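Local coordinates for glycerol dehydratase (Clostridium butyricum, PDB 1R9D), which is a B12-independent dehydratase of the glycyl-radical enzyme family, probably removing water from glycerol to give 3-hydroxypropionaldehyde, at residues K185-K190 with N528-G533; K441-H446 with K534-G539; Q476-M481 with D485-A490; K565-F568 with K572-P575. All blocks are in the same frame, centred on the assembly; numbering follows the deposited sequence.

Interaction 1 of 4, residues K185-K190 with N528-G533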
loop_
_atom_site.group_PDB
_atom_site.type_symbol
_atom_site.label_atom_id
_atom_site.label_comp_id
_atom_site.label_asym_id
_atom_site.label_seq_id
_atom_site.Cartn_x
_atom_site.Cartn_y
_atom_site.Cartn_z
ATOM N N LYS A 185 -7.991 14.336 -17.458
ATOM C CA LYS A 185 -9.212 13.742 -18.002
ATOM C C LYS A 185 -8.939 12.992 -19.302
ATOM O O LYS A 185 -9.535 11.945 -19.552
ATOM C CB LYS A 185 -10.282 14.817 -18.227
ATOM C CG LYS A 185 -10.926 15.318 -16.942
ATOM C CD LYS A 185 -12.021 16.334 -17.226
ATOM C CE LYS A 185 -12.717 16.770 -15.945
ATOM N NZ LYS A 185 -13.758 17.808 -16.203
ATOM N N GLU A 186 -8.038 13.521 -20.126
ATOM C CA GLU A 186 -7.696 12.865 -21.384
ATOM C C GLU A 186 -6.986 11.543 -21.120
ATOM O O GLU A 186 -7.217 10.558 -21.822
ATOM C CB GLU A 186 -6.792 13.758 -22.240
ATOM C CG GLU A 186 -7.411 15.094 -22.625
ATOM C CD GLU A 186 -6.493 15.936 -23.497
ATOM O OE1 GLU A 186 -5.275 15.980 -23.213
ATOM O OE2 GLU A 186 -6.989 16.566 -24.460
ATOM N N GLN A 187 -6.122 11.520 -20.107
ATOM C CA GLN A 187 -5.383 10.305 -19.768
ATOM C C GLN A 187 -6.356 9.257 -19.242
ATOM O O GLN A 187 -6.210 8.061 -19.502
ATOM C CB GLN A 187 -4.318 10.607 -18.710
ATOM C CG GLN A 187 -3.356 9.457 -18.434
ATOM C CD GLN A 187 -2.530 9.078 -19.652
ATOM O OE1 GLN A 187 -1.840 9.912 -20.229
ATOM N NE2 GLN A 187 -2.595 7.812 -20.044
ATOM N N LEU A 188 -7.352 9.724 -18.502
ATOM C CA LEU A 188 -8.378 8.862 -17.937
ATOM C C LEU A 188 -9.086 8.126 -19.082
ATOM O O LEU A 188 -9.415 6.942 -18.971
ATOM C CB LEU A 188 -9.364 9.725 -17.145
ATOM C CG LEU A 188 -9.870 9.279 -15.771
ATOM C CD1 LEU A 188 -8.772 8.598 -14.978
ATOM C CD2 LEU A 188 -10.388 10.506 -15.024
ATOM N N GLU A 189 -9.307 8.830 -20.190
ATOM C CA GLU A 189 -9.961 8.227 -21.348
ATOM C C GLU A 189 -9.045 7.252 -22.078
ATOM O O GLU A 189 -9.503 6.240 -22.613
ATOM C CB GLU A 189 -10.443 9.308 -22.317
ATOM C CG GLU A 189 -11.705 10.007 -21.855
ATOM C CD GLU A 189 -12.817 9.022 -21.543
ATOM O OE1 GLU A 189 -13.246 8.296 -22.467
ATOM O OE2 GLU A 189 -13.257 8.969 -20.373
ATOM N N LYS A 190 -7.754 7.556 -22.106
ATOM C CA LYS A 190 -6.794 6.681 -22.766
ATOM C C LYS A 190 -6.616 5.404 -21.951
ATOM O O LYS A 190 -6.288 4.350 -22.495
ATOM C CB LYS A 190 -5.438 7.375 -22.910
ATOM C CG LYS A 190 -5.456 8.643 -23.743
ATOM C CD LYS A 190 -4.065 9.258 -23.811
ATOM C CE LYS A 190 -4.065 10.566 -24.586
ATOM N NZ LYS A 190 -2.692 11.146 -24.696
ATOM N N ASN A 528 5.592 12.822 -16.580
ATOM C CA ASN A 528 5.301 11.408 -16.592
ATOM C C ASN A 528 4.333 11.009 -15.483
ATOM O O ASN A 528 3.685 9.981 -15.596
ATOM C CB ASN A 528 6.593 10.592 -16.529
ATOM C CG ASN A 528 7.535 10.898 -17.687
ATOM O OD1 ASN A 528 7.300 11.820 -18.471
ATOM N ND2 ASN A 528 8.613 10.128 -17.790
ATOM N N CYS A 529 4.199 11.815 -14.428
ATOM C CA CYS A 529 3.263 11.442 -13.366
ATOM C C CYS A 529 1.855 11.224 -13.924
ATOM O O CYS A 529 1.262 10.170 -13.709
ATOM C CB CYS A 529 3.230 12.494 -12.253
ATOM S SG CYS A 529 4.679 12.414 -11.144
ATOM N N ILE A 530 1.319 12.211 -14.641
ATOM C CA ILE A 530 -0.019 12.066 -15.217
ATOM C C ILE A 530 -0.000 10.956 -16.266
ATOM O O ILE A 530 -0.876 10.095 -16.288
ATOM C CB ILE A 530 -0.499 13.376 -15.885
ATOM C CG1 ILE A 530 -0.763 14.436 -14.818
ATOM C CG2 ILE A 530 -1.772 13.118 -16.701
ATOM C CD1 ILE A 530 -1.178 15.783 -15.382
ATOM N N GLY A 531 1.016 10.977 -17.126
ATOM C CA GLY A 531 1.136 9.972 -18.170
ATOM C C GLY A 531 1.288 8.555 -17.648
ATOM O O GLY A 531 0.781 7.610 -18.253
ATOM N N LYS A 532 1.988 8.402 -16.527
ATOM C CA LYS A 532 2.203 7.088 -15.928
ATOM C C LYS A 532 1.093 6.746 -14.944
ATOM O O LYS A 532 0.955 5.596 -14.527
ATOM C CB LYS A 532 3.544 7.049 -15.191
ATOM C CG LYS A 532 4.764 7.310 -16.060
ATOM C CD LYS A 532 5.013 6.178 -17.041
ATOM C CE LYS A 532 6.292 6.422 -17.833
ATOM N NZ LYS A 532 6.575 5.324 -18.798
ATOM N N GLY A 533 0.306 7.751 -14.573
ATOM C CA GLY A 533 -0.776 7.536 -13.628
ATOM C C GLY A 533 -0.278 7.202 -12.231
ATOM O O GLY A 533 -0.909 6.433 -11.513
#
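The flat amide of Q187 turns one face to the backbone of G531. The carbonyl oxygen of G531 sits above that face, 3.9 Å from Q187 CD, and G531 CA lies on the same side, 3.6 Å from Q187 OE1. Because G531 O stands over the amide rather than at its N-H edge, this is packing of a flat group on a bare turn of helix, not a hydrogen bond. The amide nitrogen is used elsewhere: Q187 NE2 bonds to OD1 of N191, just past the end of its own helix. Two torsions set this pose. CG is anti to the backbone N (chi1 -171°), reaching out to I530 O at 3.3 Å, and the bend at chi2 (63°) then lays the amide alongside the turn. Further in, the branch methyl CG2 of I530 meets Q187 CB at 4.1 Å, while the CG1 arm of the isoleucine leads away. G533, at positive phi, closes this short helix in a Schellman motif, where K534 N bonds to C529 O and G533 N more weakly to I530 O. The contact joins the C-terminal end of helix 169-190 to the single turn 529-532 on the periphery of the chain. Helix 197-230 completes the packing, its L205 touching both Q187 and L188.

Interaction 2 of 4, residues K441-H446 with K534-G539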
loop_
_atom_site.group_PDB
_atom_site.type_symbol
_atom_site.label_atom_id
_atom_site.label_comp_id
_atom_site.label_asym_id
_atom_site.label_seq_id
_atom_site.Cartn_x
_atom_site.Cartn_y
_atom_site.Cartn_z
ATOM N N LYS A 441 10.785 17.510 -14.196
ATOM C CA LYS A 441 10.964 16.116 -14.593
ATOM C C LYS A 441 11.656 15.268 -13.535
ATOM O O LYS A 441 11.923 14.090 -13.772
ATOM C CB LYS A 441 11.802 16.036 -15.871
ATOM C CG LYS A 441 11.222 16.734 -17.086
ATOM C CD LYS A 441 12.044 16.380 -18.320
ATOM C CE LYS A 441 11.430 16.954 -19.590
ATOM N NZ LYS A 441 12.223 16.577 -20.798
ATOM N N THR A 442 11.901 15.845 -12.361
ATOM C CA THR A 442 12.653 15.151 -11.315
ATOM C C THR A 442 12.070 15.058 -9.903
ATOM O O THR A 442 11.400 15.973 -9.430
ATOM C CB THR A 442 14.041 15.834 -11.155
ATOM O OG1 THR A 442 14.602 16.092 -12.448
ATOM C CG2 THR A 442 14.994 14.966 -10.350
ATOM N N GLU A 443 12.340 13.931 -9.246
ATOM C CA GLU A 443 11.999 13.715 -7.839
ATOM C C GLU A 443 13.402 13.374 -7.322
ATOM O O GLU A 443 13.825 12.219 -7.351
ATOM C CB GLU A 443 11.050 12.530 -7.629
ATOM C CG GLU A 443 10.837 12.163 -6.141
ATOM C CD GLU A 443 10.127 13.254 -5.326
ATOM O OE1 GLU A 443 10.326 14.452 -5.616
ATOM O OE2 GLU A 443 9.380 12.915 -4.380
ATOM N N GLY A 444 14.127 14.392 -6.869
ATOM C CA GLY A 444 15.503 14.184 -6.440
ATOM C C GLY A 444 15.860 13.934 -4.986
ATOM O O GLY A 444 16.995 13.540 -4.714
ATOM N N TRP A 445 14.937 14.159 -4.052
ATOM C CA TRP A 445 15.251 13.933 -2.637
ATOM C C TRP A 445 16.649 14.517 -2.354
ATOM O O TRP A 445 17.492 13.879 -1.724
ATOM C CB TRP A 445 15.220 12.421 -2.343
ATOM C CG TRP A 445 13.888 11.940 -1.821
ATOM C CD1 TRP A 445 12.649 12.240 -2.319
ATOM C CD2 TRP A 445 13.668 11.159 -0.644
ATOM N NE1 TRP A 445 11.669 11.703 -1.513
ATOM C CE2 TRP A 445 12.268 11.037 -0.475
ATOM C CE3 TRP A 445 14.519 10.555 0.293
ATOM C CZ2 TRP A 445 11.701 10.337 0.594
ATOM C CZ3 TRP A 445 13.952 9.855 1.362
ATOM C CH2 TRP A 445 12.555 9.756 1.500
ATOM N N HIS A 446 16.864 15.746 -2.815
ATOM C CA HIS A 446 18.156 16.432 -2.709
ATOM C C HIS A 446 18.782 16.732 -1.334
ATOM O O HIS A 446 19.916 17.221 -1.265
ATOM C CB HIS A 446 18.106 17.703 -3.555
ATOM C CG HIS A 446 17.859 17.444 -5.013
ATOM N ND1 HIS A 446 18.805 16.872 -5.839
ATOM C CD2 HIS A 446 16.772 17.670 -5.789
ATOM C CE1 HIS A 446 18.312 16.760 -7.060
ATOM N NE2 HIS A 446 17.080 17.237 -7.057
ATOM N N LYS A 534 0.852 7.784 -11.838
ATOM C CA LYS A 534 1.419 7.525 -10.516
ATOM C C LYS A 534 2.100 8.759 -9.925
ATOM O O LYS A 534 2.653 9.584 -10.646
ATOM C CB LYS A 534 2.419 6.365 -10.600
ATOM C CG LYS A 534 3.464 6.552 -11.683
ATOM C CD LYS A 534 4.226 5.258 -11.992
ATOM C CE LYS A 534 5.030 4.775 -10.801
ATOM N NZ LYS A 534 6.036 3.732 -11.170
ATOM N N SER A 535 2.052 8.877 -8.603
ATOM C CA SER A 535 2.646 10.018 -7.913
ATOM C C SER A 535 4.173 10.047 -7.929
ATOM O O SER A 535 4.836 9.067 -8.283
ATOM C CB SER A 535 2.193 10.037 -6.457
ATOM O OG SER A 535 2.740 8.929 -5.764
ATOM N N LEU A 536 4.710 11.188 -7.517
ATOM C CA LEU A 536 6.148 11.403 -7.424
ATOM C C LEU A 536 6.691 10.390 -6.415
ATOM O O LEU A 536 7.733 9.775 -6.635
ATOM C CB LEU A 536 6.410 12.828 -6.927
ATOM C CG LEU A 536 7.110 13.902 -7.764
ATOM C CD1 LEU A 536 7.160 13.552 -9.240
ATOM C CD2 LEU A 536 6.385 15.218 -7.520
ATOM N N GLN A 537 5.968 10.213 -5.311
ATOM C CA GLN A 537 6.377 9.278 -4.272
ATOM C C GLN A 537 6.432 7.840 -4.791
ATOM O O GLN A 537 7.185 7.016 -4.273
ATOM C CB GLN A 537 5.418 9.352 -3.076
ATOM C CG GLN A 537 5.414 10.688 -2.333
ATOM C CD GLN A 537 4.918 11.836 -3.188
ATOM O OE1 GLN A 537 3.954 11.692 -3.935
ATOM N NE2 GLN A 537 5.567 12.986 -3.075
ATOM N N ASP A 538 5.636 7.543 -5.815
ATOM C CA ASP A 538 5.603 6.198 -6.389
ATOM C C ASP A 538 6.467 6.019 -7.636
ATOM O O ASP A 538 6.309 5.037 -8.366
ATOM C CB ASP A 538 4.159 5.796 -6.696
ATOM C CG ASP A 538 3.338 5.584 -5.436
ATOM O OD1 ASP A 538 3.678 4.664 -4.657
ATOM O OD2 ASP A 538 2.360 6.335 -5.218
ATOM N N GLY A 539 7.365 6.968 -7.884
ATOM C CA GLY A 539 8.264 6.871 -9.027
ATOM C C GLY A 539 7.807 7.451 -10.357
ATOM O O GLY A 539 8.395 7.148 -11.399
#
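E443 and L536 bury most of the surface here, with Q537 adding a smaller share. The carboxylate of E443 lies flat against the aliphatic branch of L536: CB and CG of the leucine sit over one face, and L536 CG is 3.9 Å from E443 CD. E443 gets there by an outward start, CG anti to the backbone N (chi1 172°), followed by a bend at chi2 that swings the head group over the leucine. E443 CG meanwhile passes L536 O at 3.9 Å. Q537 comes in beside L536 with its bent chain. Its amide plane stands at 90° to the carboxylate, and Q537 NE2 stops 4.0 Å from E443 OE2, too far for a hydrogen bond, while Q537 OE1 is taken by the backbone N of L519. The ring of W445 turns its edge, in plane, to E443 OE2. Backbone bonds to Y543 and F545 hold E443 on strand 442-443, parallel to strand 543-551; L536 opens a type I turn ending at G539. No hydrogen bond crosses this buried contact: the acid meets L536 by packing one carboxylate face on CB and CG. R631, which touches E443 and makes a cation-pi contact with W445, may help to offset its charge.

Interaction 3 of 4, residues Q476-M481 with D485-A490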
loop_
_atom_site.group_PDB
_atom_site.type_symbol
_atom_site.label_atom_id
_atom_site.label_comp_id
_atom_site.label_asym_id
_atom_site.label_seq_id
_atom_site.Cartn_x
_atom_site.Cartn_y
_atom_site.Cartn_z
ATOM N N GLN A 476 40.533 -3.035 12.921
ATOM C CA GLN A 476 41.853 -3.192 13.527
ATOM C C GLN A 476 42.189 -2.112 14.557
ATOM O O GLN A 476 41.971 -0.922 14.319
ATOM C CB GLN A 476 42.913 -3.203 12.426
ATOM C CG GLN A 476 44.340 -3.081 12.922
ATOM C CD GLN A 476 45.341 -3.094 11.792
ATOM O OE1 GLN A 476 45.152 -2.428 10.774
ATOM N NE2 GLN A 476 46.424 -3.846 11.967
ATOM N N ASN A 477 42.719 -2.533 15.702
ATOM C CA ASN A 477 43.106 -1.598 16.757
ATOM C C ASN A 477 44.146 -0.628 16.208
ATOM O O ASN A 477 45.153 -1.044 15.634
ATOM C CB ASN A 477 43.697 -2.348 17.952
ATOM C CG ASN A 477 42.699 -3.282 18.608
ATOM O OD1 ASN A 477 41.638 -2.852 19.064
ATOM N ND2 ASN A 477 43.035 -4.568 18.661
ATOM N N PHE A 478 43.896 0.664 16.388
ATOM C CA PHE A 478 44.802 1.701 15.908
ATOM C C PHE A 478 46.222 1.516 16.456
ATOM O O PHE A 478 47.201 1.747 15.749
ATOM C CB PHE A 478 44.276 3.080 16.318
ATOM C CG PHE A 478 45.082 4.224 15.778
ATOM C CD1 PHE A 478 45.319 5.348 16.558
ATOM C CD2 PHE A 478 45.588 4.189 14.481
ATOM C CE1 PHE A 478 46.051 6.424 16.058
ATOM C CE2 PHE A 478 46.320 5.259 13.969
ATOM C CZ PHE A 478 46.552 6.379 14.759
ATOM N N GLU A 479 46.322 1.099 17.716
ATOM C CA GLU A 479 47.618 0.892 18.365
ATOM C C GLU A 479 48.485 -0.139 17.659
ATOM O O GLU A 479 49.711 -0.094 17.753
ATOM C CB GLU A 479 47.432 0.452 19.824
ATOM C CG GLU A 479 46.662 1.433 20.688
ATOM C CD GLU A 479 45.171 1.149 20.718
ATOM O OE1 GLU A 479 44.565 0.983 19.634
ATOM O OE2 GLU A 479 44.606 1.099 21.831
ATOM N N GLU A 480 47.849 -1.064 16.950
ATOM C CA GLU A 480 48.569 -2.122 16.253
ATOM C C GLU A 480 48.885 -1.833 14.791
ATOM O O GLU A 480 49.546 -2.637 14.129
ATOM C CB GLU A 480 47.771 -3.424 16.340
ATOM C CG GLU A 480 47.605 -3.957 17.750
ATOM C CD GLU A 480 46.560 -5.049 17.832
ATOM O OE1 GLU A 480 46.575 -5.953 16.968
ATOM O OE2 GLU A 480 45.727 -5.007 18.762
ATOM N N MET A 481 48.417 -0.698 14.281
ATOM C CA MET A 481 48.666 -0.346 12.888
ATOM C C MET A 481 50.103 0.084 12.637
ATOM O O MET A 481 50.674 0.859 13.403
ATOM C CB MET A 481 47.721 0.769 12.447
ATOM C CG MET A 481 46.272 0.349 12.387
ATOM S SD MET A 481 45.216 1.680 11.804
ATOM C CE MET A 481 43.616 0.864 11.875
ATOM N N ASP A 485 48.159 2.751 5.186
ATOM C CA ASP A 485 47.268 1.963 4.342
ATOM C C ASP A 485 46.266 1.201 5.200
ATOM O O ASP A 485 45.101 1.051 4.825
ATOM C CB ASP A 485 48.071 0.974 3.498
ATOM C CG ASP A 485 49.138 1.652 2.665
ATOM O OD1 ASP A 485 50.077 2.242 3.252
ATOM O OD2 ASP A 485 49.039 1.599 1.421
ATOM N N GLU A 486 46.725 0.714 6.350
ATOM C CA GLU A 486 45.859 -0.023 7.266
ATOM C C GLU A 486 44.833 0.933 7.858
ATOM O O GLU A 486 43.706 0.544 8.167
ATOM C CB GLU A 486 46.670 -0.642 8.405
ATOM C CG GLU A 486 47.662 -1.714 7.985
ATOM C CD GLU A 486 48.432 -2.267 9.174
ATOM O OE1 GLU A 486 49.064 -1.464 9.894
ATOM O OE2 GLU A 486 48.404 -3.498 9.392
ATOM N N PHE A 487 45.241 2.186 8.022
ATOM C CA PHE A 487 44.362 3.207 8.572
ATOM C C PHE A 487 43.234 3.509 7.589
ATOM O O PHE A 487 42.065 3.535 7.963
ATOM C CB PHE A 487 45.144 4.489 8.854
ATOM C CG PHE A 487 44.340 5.533 9.567
ATOM C CD1 PHE A 487 44.140 5.455 10.941
ATOM C CD2 PHE A 487 43.746 6.572 8.862
ATOM C CE1 PHE A 487 43.359 6.397 11.606
ATOM C CE2 PHE A 487 42.961 7.522 9.517
ATOM C CZ PHE A 487 42.767 7.433 10.893
ATOM N N MET A 488 43.593 3.736 6.331
ATOM C CA MET A 488 42.603 4.033 5.305
ATOM C C MET A 488 41.631 2.876 5.097
ATOM O O MET A 488 40.479 3.092 4.722
ATOM C CB MET A 488 43.287 4.381 3.979
ATOM C CG MET A 488 43.981 5.739 3.974
ATOM S SD MET A 488 42.880 7.106 4.438
ATOM C CE MET A 488 41.847 7.240 2.957
ATOM N N LYS A 489 42.093 1.651 5.334
ATOM C CA LYS A 489 41.229 0.484 5.176
ATOM C C LYS A 489 40.186 0.452 6.282
ATOM O O LYS A 489 39.026 0.104 6.045
ATOM C CB LYS A 489 42.050 -0.807 5.200
ATOM C CG LYS A 489 42.932 -0.972 3.987
ATOM C CD LYS A 489 43.618 -2.326 3.957
ATOM C CE LYS A 489 44.463 -2.473 2.698
ATOM N NZ LYS A 489 45.198 -3.770 2.672
ATOM N N ALA A 490 40.602 0.819 7.491
ATOM C CA ALA A 490 39.695 0.848 8.631
ATOM C C ALA A 490 38.697 1.992 8.443
ATOM O O ALA A 490 37.518 1.861 8.765
ATOM C CB ALA A 490 40.483 1.042 9.920
HETATM O O HOH W 1 43.041 -2.001 9.023
#
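M481 runs into an apolar pocket between F478, F487 and A490. Its chain is extended beyond CG, which carries the terminal methyl to the helix, where CE rests on A490 CB at 3.7 Å. The sulfur lies at the edge of the F487 ring, near its plane and 5.3 Å from the centroid, a Met-aromatic contact; the same sulfur also meets the edge of the F478 ring. The two phenylalanines complete this centre with an oblique pairing, planes at 60°, in which F478 CE2 approaches F487 CD1 at 3.7 Å. F568 of helix 553-569 touches F478 and M481, and I461 of helix 453-461 touches both rings.

The motif is a 3-10 turn, 478-480, running through a short connection into the long helix 484-516. E486, in the first turn of that helix, directs OE1 back to the backbone N of K482 and of S483; the bond to S483, just ahead of the helix, resembles one half of a capping box. M481 CA lies beyond the OE1 end of this carboxylate, 3.2 Å from E486 OE1, and the M481 and E486 side chains run antiparallel alongside one another.

Farther out, the other oxygen, E486 OE2, accepts a weak bond from Q476 NE2 at 3.3 Å, fairly straight at 164°, with the amide and carboxylate planes nearly perpendicular (87°). Q476 OE1 packs on E486 CB and accepts a hydrogen bond from a water 2.8 Å away, which also donates to E486 O, tying the amide to the helix backbone.

Interaction 4 of 4, residues K565-F568 with K572-P575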
loop_
_atom_site.group_PDB
_atom_site.type_symbol
_atom_site.label_atom_id
_atom_site.label_comp_id
_atom_site.label_asym_id
_atom_site.label_seq_id
_atom_site.Cartn_x
_atom_site.Cartn_y
_atom_site.Cartn_z
ATOM N N LYS A 565 51.518 11.765 8.149
ATOM C CA LYS A 565 52.818 12.410 8.342
ATOM C C LYS A 565 53.412 12.310 9.741
ATOM O O LYS A 565 54.538 11.841 9.916
ATOM C CB LYS A 565 52.736 13.893 7.976
ATOM C CG LYS A 565 52.536 14.180 6.502
ATOM C CD LYS A 565 52.518 15.685 6.251
ATOM C CE LYS A 565 53.834 16.348 6.654
ATOM N NZ LYS A 565 54.947 16.036 5.707
ATOM N N ILE A 566 52.659 12.776 10.730
ATOM C CA ILE A 566 53.124 12.781 12.110
ATOM C C ILE A 566 53.264 11.402 12.741
ATOM O O ILE A 566 54.184 11.167 13.523
ATOM C CB ILE A 566 52.192 13.639 12.999
ATOM C CG1 ILE A 566 52.049 15.045 12.406
ATOM C CG2 ILE A 566 52.749 13.725 14.413
ATOM C CD1 ILE A 566 53.362 15.786 12.241
ATOM N N VAL A 567 52.366 10.484 12.403
ATOM C CA VAL A 567 52.412 9.149 12.981
ATOM C C VAL A 567 53.148 8.091 12.163
ATOM O O VAL A 567 54.105 7.488 12.645
ATOM C CB VAL A 567 50.989 8.624 13.278
ATOM C CG1 VAL A 567 51.061 7.233 13.885
ATOM C CG2 VAL A 567 50.272 9.570 14.228
ATOM N N PHE A 568 52.716 7.863 10.926
ATOM C CA PHE A 568 53.346 6.830 10.114
ATOM C C PHE A 568 54.600 7.187 9.326
ATOM O O PHE A 568 55.470 6.339 9.152
ATOM C CB PHE A 568 52.311 6.203 9.173
ATOM C CG PHE A 568 51.173 5.535 9.893
ATOM C CD1 PHE A 568 49.940 6.166 10.011
ATOM C CD2 PHE A 568 51.350 4.290 10.489
ATOM C CE1 PHE A 568 48.895 5.565 10.715
ATOM C CE2 PHE A 568 50.314 3.683 11.194
ATOM C CZ PHE A 568 49.084 4.323 11.309
ATOM N N LYS A 572 56.702 10.713 14.845
ATOM C CA LYS A 572 56.874 11.666 15.939
ATOM C C LYS A 572 56.180 11.166 17.201
ATOM O O LYS A 572 56.655 11.393 18.311
ATOM C CB LYS A 572 56.316 13.040 15.554
ATOM C CG LYS A 572 57.149 13.784 14.522
ATOM C CD LYS A 572 58.566 14.009 15.030
ATOM C CE LYS A 572 59.392 14.820 14.049
ATOM N NZ LYS A 572 58.879 16.207 13.936
ATOM N N ILE A 573 55.048 10.494 17.021
ATOM C CA ILE A 573 54.285 9.938 18.134
ATOM C C ILE A 573 53.734 8.590 17.686
ATOM O O ILE A 573 53.583 8.349 16.490
ATOM C CB ILE A 573 53.103 10.854 18.534
ATOM C CG1 ILE A 573 52.177 11.069 17.336
ATOM C CG2 ILE A 573 53.621 12.191 19.035
ATOM C CD1 ILE A 573 50.970 11.941 17.643
ATOM N N THR A 574 53.440 7.709 18.637
ATOM C CA THR A 574 52.908 6.393 18.298
ATOM C C THR A 574 51.390 6.453 18.182
ATOM O O THR A 574 50.755 7.391 18.666
ATOM C CB THR A 574 53.245 5.342 19.375
ATOM O OG1 THR A 574 52.574 5.680 20.596
ATOM C CG2 THR A 574 54.740 5.281 19.618
ATOM N N PRO A 575 50.789 5.448 17.529
ATOM C CA PRO A 575 49.333 5.434 17.385
ATOM C C PRO A 575 48.672 5.507 18.761
ATOM O O PRO A 575 47.683 6.218 18.951
ATOM C CB PRO A 575 49.077 4.106 16.682
ATOM C CG PRO A 575 50.284 3.968 15.806
ATOM C CD PRO A 575 51.405 4.361 16.747
HETATM O O HOH W 2 54.713 6.122 15.173
#
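I566 O receives the backbone N-H of K572 at 2.9 Å, six residues further on. The donor lies almost on the extension of the C=O bond (167°), although the N-H...O angle is only 139°. This bond folds the chain back at the end of helix 553-569, whose last turns include a wider, pi-type turn at 565-568. K572 CB lies against the same carbonyl and against I566 CG2, 3.8 Å away. The next layer is apolar. I573 has CG1 held between its backbone N and carbonyl carbon (chi1 58°), which places that methylene between two neighbours, 4.0 Å from I566 CG2 and 3.9 Å from V567 CG2. V567 splits its two methyls between partners: CG2 goes to I573, while CG1 meets P575 CG at 3.9 Å and also lies over the centre of one face of the F568 ring. A water in hydrogen-bonding reach of V567 O and I573 O can bridge the helix end and the following chain, though it has more acceptors about it than protons. T574 is the N-cap of the next helix: its hydroxyl caps a backbone N and its own N bonds to E577 OE1, a pattern consistent with a capping box, with P575 in the first helical position. The corner thus links helix 553-569 to helix 575-583, whose L578 touches V567 and I573, while L595 and I592 of helix 590-597 pack on I566, K572 and I573.

Interactions 1 and 2 adjoin where helix 529-532 passes into the loop 534-539: the carbonyl of C529 probably bonds to the K534 N-H, and the C529 sulfur packs on L536. Yet their settings differ: interaction 1 is a thin, partly exposed helix-to-turn contact at the periphery, while interaction 2 is buried beside the sheet that includes strand 442-443, the E443 side chain about 12 Å from the bound glycerol. Interactions 3 and 4 touch each other through F478 and M481 against F568 and P575, interaction 4 lying across the chain's centre from interaction 1; both hold helix junctions with apolar centres and waters at their margins. Hydrogen bonds cross only these two contacts, side chain to side chain in interaction 3 and backbone to backbone in interaction 4.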